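Local coordinates for cell wall binding protein cwp8 (Peptoclostridium difficile, PDB 5J6Q) that probably attaches to the bacterial cell wall through three CWB2 modules, as a protein associated with the S-layer of this organism, at residues E427-A438 with L530-A541. Numbering follows the deposited sequence.
Sequences EADAMSISARAA and LVDALTAAPLAA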
loop_
_atom_site.group_PDB
_atom_site.type_symbol
_atom_site.label_atom_id
_atom_site.label_comp_id
_atom_site.label_asym_id
_atom_site.label_seq_id
_atom_site.Cartn_x
_atom_site.Cartn_y
_atom_site.Cartn_z
ATOM N N GLU A 427 32.355 -4.059 -16.753
ATOM C CA GLU A 427 30.876 -4.205 -16.777
ATOM C C GLU A 427 30.069 -3.092 -16.025
ATOM O O GLU A 427 29.004 -2.750 -16.463
ATOM C CB GLU A 427 30.456 -5.566 -16.261
ATOM C CG GLU A 427 30.750 -5.804 -14.803
ATOM C CD GLU A 427 31.634 -7.016 -14.599
ATOM O OE1 GLU A 427 31.646 -7.893 -15.492
ATOM O OE2 GLU A 427 32.328 -7.081 -13.551
ATOM N N ALA A 428 30.572 -2.567 -14.948
ATOM C CA ALA A 428 29.890 -1.537 -14.234
ATOM C C ALA A 428 29.829 -0.227 -15.090
ATOM O O ALA A 428 28.909 0.512 -14.826
ATOM C CB ALA A 428 30.628 -1.265 -12.969
ATOM N N ASP A 429 30.833 0.049 -16.051
ATOM C CA ASP A 429 30.796 1.234 -16.945
ATOM C C ASP A 429 29.948 0.931 -18.133
ATOM O O ASP A 429 29.277 1.824 -18.685
ATOM C CB ASP A 429 32.176 1.635 -17.531
ATOM C CG ASP A 429 33.072 2.302 -16.542
ATOM O OD1 ASP A 429 32.554 2.818 -15.487
ATOM O OD2 ASP A 429 34.272 2.336 -16.786
ATOM N N ALA A 430 30.033 -0.318 -18.573
ATOM C CA ALA A 430 29.355 -0.795 -19.762
ATOM C C ALA A 430 27.870 -0.813 -19.641
ATOM O O ALA A 430 27.221 -0.316 -20.553
ATOM C CB ALA A 430 29.861 -2.177 -20.101
ATOM N N MET A 431 27.309 -1.380 -18.536
ATOM C CA MET A 431 25.890 -1.460 -18.254
ATOM C C MET A 431 25.145 -0.153 -18.484
ATOM O O MET A 431 23.976 -0.164 -18.744
ATOM C CB MET A 431 25.743 -1.764 -16.799
ATOM C CG MET A 431 24.413 -2.108 -16.469
ATOM S SD MET A 431 24.064 -3.772 -17.141
ATOM C CE MET A 431 25.384 -4.683 -16.349
ATOM N N SER A 432 25.822 0.936 -18.340
ATOM C CA SER A 432 25.279 2.252 -18.543
ATOM C C SER A 432 24.857 2.547 -20.030
ATOM O O SER A 432 23.972 3.397 -20.302
ATOM C CB SER A 432 26.347 3.226 -18.049
ATOM O OG SER A 432 26.237 3.475 -16.653
ATOM N N ILE A 433 25.456 1.819 -20.981
ATOM C CA ILE A 433 25.169 2.016 -22.416
ATOM C C ILE A 433 24.288 0.903 -22.963
ATOM O O ILE A 433 23.913 0.986 -24.113
ATOM C CB ILE A 433 26.592 2.117 -23.097
ATOM C CG1 ILE A 433 26.505 2.873 -24.430
ATOM C CG2 ILE A 433 27.167 0.703 -23.335
ATOM C CD1 ILE A 433 25.779 4.239 -24.376
ATOM N N SER A 434 23.912 -0.158 -22.162
ATOM C CA SER A 434 23.023 -1.196 -22.687
ATOM C C SER A 434 21.686 -0.665 -23.230
ATOM O O SER A 434 21.344 -1.082 -24.311
ATOM C CB SER A 434 22.751 -2.258 -21.613
ATOM O OG SER A 434 23.953 -3.011 -21.444
ATOM N N ALA A 435 20.958 0.228 -22.527
ATOM C CA ALA A 435 19.660 0.649 -23.060
ATOM C C ALA A 435 19.866 1.342 -24.420
ATOM O O ALA A 435 19.182 1.035 -25.337
ATOM C CB ALA A 435 18.981 1.628 -22.097
ATOM N N ARG A 436 20.823 2.286 -24.487
ATOM C CA ARG A 436 21.066 3.070 -25.694
ATOM C C ARG A 436 21.405 2.148 -26.828
ATOM O O ARG A 436 20.836 2.342 -27.923
ATOM C CB ARG A 436 22.180 4.082 -25.417
ATOM C CG ARG A 436 22.775 4.662 -26.655
ATOM C CD ARG A 436 21.699 5.580 -27.263
ATOM N NE ARG A 436 22.160 6.204 -28.484
ATOM C CZ ARG A 436 21.630 7.324 -28.989
ATOM N NH1 ARG A 436 22.110 7.828 -30.118
ATOM N NH2 ARG A 436 20.615 7.945 -28.367
ATOM N N ALA A 437 22.272 1.128 -26.575
ATOM C CA ALA A 437 22.624 0.210 -27.628
ATOM C C ALA A 437 21.433 -0.635 -28.028
ATOM O O ALA A 437 21.207 -0.794 -29.245
ATOM C CB ALA A 437 23.739 -0.691 -27.215
ATOM N N ALA A 438 20.661 -1.170 -27.032
ATOM C CA ALA A 438 19.496 -1.972 -27.336
ATOM C C ALA A 438 18.541 -1.117 -28.165
ATOM O O ALA A 438 17.853 -1.634 -29.017
ATOM C CB ALA A 438 18.767 -2.421 -26.078
ATOM N N LEU A 530 24.546 -6.093 -10.784
ATOM C CA LEU A 530 24.237 -5.367 -12.011
ATOM C C LEU A 530 23.249 -6.166 -12.837
ATOM O O LEU A 530 22.759 -5.676 -13.889
ATOM C CB LEU A 530 25.520 -5.108 -12.811
ATOM C CG LEU A 530 26.369 -3.941 -12.152
ATOM C CD1 LEU A 530 27.677 -3.977 -12.991
ATOM C CD2 LEU A 530 25.723 -2.513 -12.335
ATOM N N VAL A 531 22.891 -7.377 -12.364
ATOM C CA VAL A 531 21.978 -8.192 -13.193
ATOM C C VAL A 531 20.620 -7.526 -13.387
ATOM O O VAL A 531 20.011 -7.678 -14.436
ATOM C CB VAL A 531 21.808 -9.587 -12.544
ATOM C CG1 VAL A 531 21.226 -9.413 -11.126
ATOM C CG2 VAL A 531 20.879 -10.465 -13.418
ATOM N N ASP A 532 20.134 -6.767 -12.381
ATOM C CA ASP A 532 18.827 -6.121 -12.549
ATOM C C ASP A 532 18.868 -5.097 -13.747
ATOM O O ASP A 532 17.951 -5.016 -14.564
ATOM C CB ASP A 532 18.416 -5.424 -11.228
ATOM C CG ASP A 532 17.992 -6.425 -10.134
ATOM O OD1 ASP A 532 17.787 -7.636 -10.455
ATOM O OD2 ASP A 532 17.854 -6.014 -9.006
ATOM N N ALA A 533 19.914 -4.324 -13.775
ATOM C CA ALA A 533 20.179 -3.357 -14.748
ATOM C C ALA A 533 20.146 -4.074 -16.133
ATOM O O ALA A 533 19.450 -3.614 -17.031
ATOM C CB ALA A 533 21.536 -2.723 -14.498
ATOM N N LEU A 534 20.882 -5.184 -16.287
ATOM C CA LEU A 534 20.935 -5.881 -17.546
ATOM C C LEU A 534 19.548 -6.512 -17.908
ATOM O O LEU A 534 19.186 -6.418 -19.058
ATOM C CB LEU A 534 22.152 -6.857 -17.564
ATOM C CG LEU A 534 21.904 -8.182 -16.996
ATOM C CD1 LEU A 534 21.313 -9.121 -18.108
ATOM C CD2 LEU A 534 23.197 -8.702 -16.408
ATOM N N THR A 535 18.728 -7.060 -16.977
ATOM C CA THR A 535 17.414 -7.557 -17.478
ATOM C C THR A 535 16.498 -6.393 -17.889
ATOM O O THR A 535 15.699 -6.570 -18.809
ATOM C CB THR A 535 16.666 -8.409 -16.447
ATOM O OG1 THR A 535 16.501 -7.722 -15.231
ATOM C CG2 THR A 535 17.377 -9.735 -16.170
ATOM N N ALA A 536 16.651 -5.175 -17.254
ATOM C CA ALA A 536 15.816 -4.065 -17.675
ATOM C C ALA A 536 16.325 -3.219 -18.877
ATOM O O ALA A 536 15.531 -2.393 -19.413
ATOM C CB ALA A 536 15.552 -3.118 -16.498
ATOM N N ALA A 537 17.519 -3.362 -19.329
ATOM C CA ALA A 537 17.930 -2.466 -20.393
ATOM C C ALA A 537 16.968 -2.551 -21.691
ATOM O O ALA A 537 16.750 -1.500 -22.218
ATOM C CB ALA A 537 19.373 -2.734 -20.779
ATOM N N PRO A 538 16.446 -3.719 -22.223
ATOM C CA PRO A 538 15.552 -3.685 -23.433
ATOM C C PRO A 538 14.294 -2.980 -23.084
ATOM O O PRO A 538 13.626 -2.385 -23.950
ATOM C CB PRO A 538 15.325 -5.187 -23.780
ATOM C CG PRO A 538 16.123 -5.983 -22.618
ATOM C CD PRO A 538 17.099 -5.032 -22.072
ATOM N N LEU A 539 13.891 -3.064 -21.759
ATOM C CA LEU A 539 12.709 -2.374 -21.341
ATOM C C LEU A 539 12.965 -0.857 -21.386
ATOM O O LEU A 539 12.157 -0.092 -22.000
ATOM C CB LEU A 539 12.278 -2.886 -19.975
ATOM C CG LEU A 539 11.311 -1.944 -19.271
ATOM C CD1 LEU A 539 9.969 -1.972 -19.976
ATOM C CD2 LEU A 539 11.049 -2.396 -17.863
ATOM N N ALA A 540 14.078 -0.396 -20.797
ATOM C CA ALA A 540 14.383 1.026 -20.899
ATOM C C ALA A 540 14.589 1.402 -22.413
ATOM O O ALA A 540 14.184 2.504 -22.772
ATOM C CB ALA A 540 15.636 1.373 -20.158
ATOM N N ALA A 541 15.207 0.499 -23.263
ATOM C CA ALA A 541 15.349 0.818 -24.707
ATOM C C ALA A 541 13.945 1.062 -25.322
ATOM O O ALA A 541 13.763 2.070 -26.043
ATOM C CB ALA A 541 15.998 -0.339 -25.456
#
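Two of the three CWB2 sequence repeats, a family with a Toprim-like fold, meet here helix against helix, and the join illustrates how alanine-rich faces let helices lie close together. Helix 434-438 and helix 531-541 approach to 7.6 Å between their axes at a crossing angle of -48°, and A435 and A537 sit opposite each other with their CA atoms 4.5 Å apart. Small CB groups fill the narrow separation: CB of A537 rests on CB of S434 at 3.5 Å, while CB of A541 lies 3.5 Å from CB of A438 and also touches the backbone O of A435. No hydrogen bond passes between the two segments, and backbone as well as side-chain atoms form the packing surface. Toward the start of both segments the backbones stand farther apart, and larger side chains bridge the difference. M431 directs CG anti to its own N (chi1 -169°), then folds back at the next two torsions, laying the thioether over the first turns of 530-541. Its CG meets CB of A533 at 3.5 Å, SD lies 3.7 Å from CB of L534, and CE comes to 3.6 Å from CB of L530. The latter side chain runs past M431 in the opposite direction, delivering CD1 to CA of A428 at 3.5 Å, beside CG of E427. OE2 of E427 is hydrogen-bonded to ND2 of N527, and OG of S434 to the backbone O of L326, in the third CWB2 sequence repeat. Helix 329-334 also touches A438, P538 and A541, consistent with a convergence of all three repeats; strand 418-423 and helix 498-509 pack against 427-438, and helix 294-305 lies against V531, D532, T535 and P538.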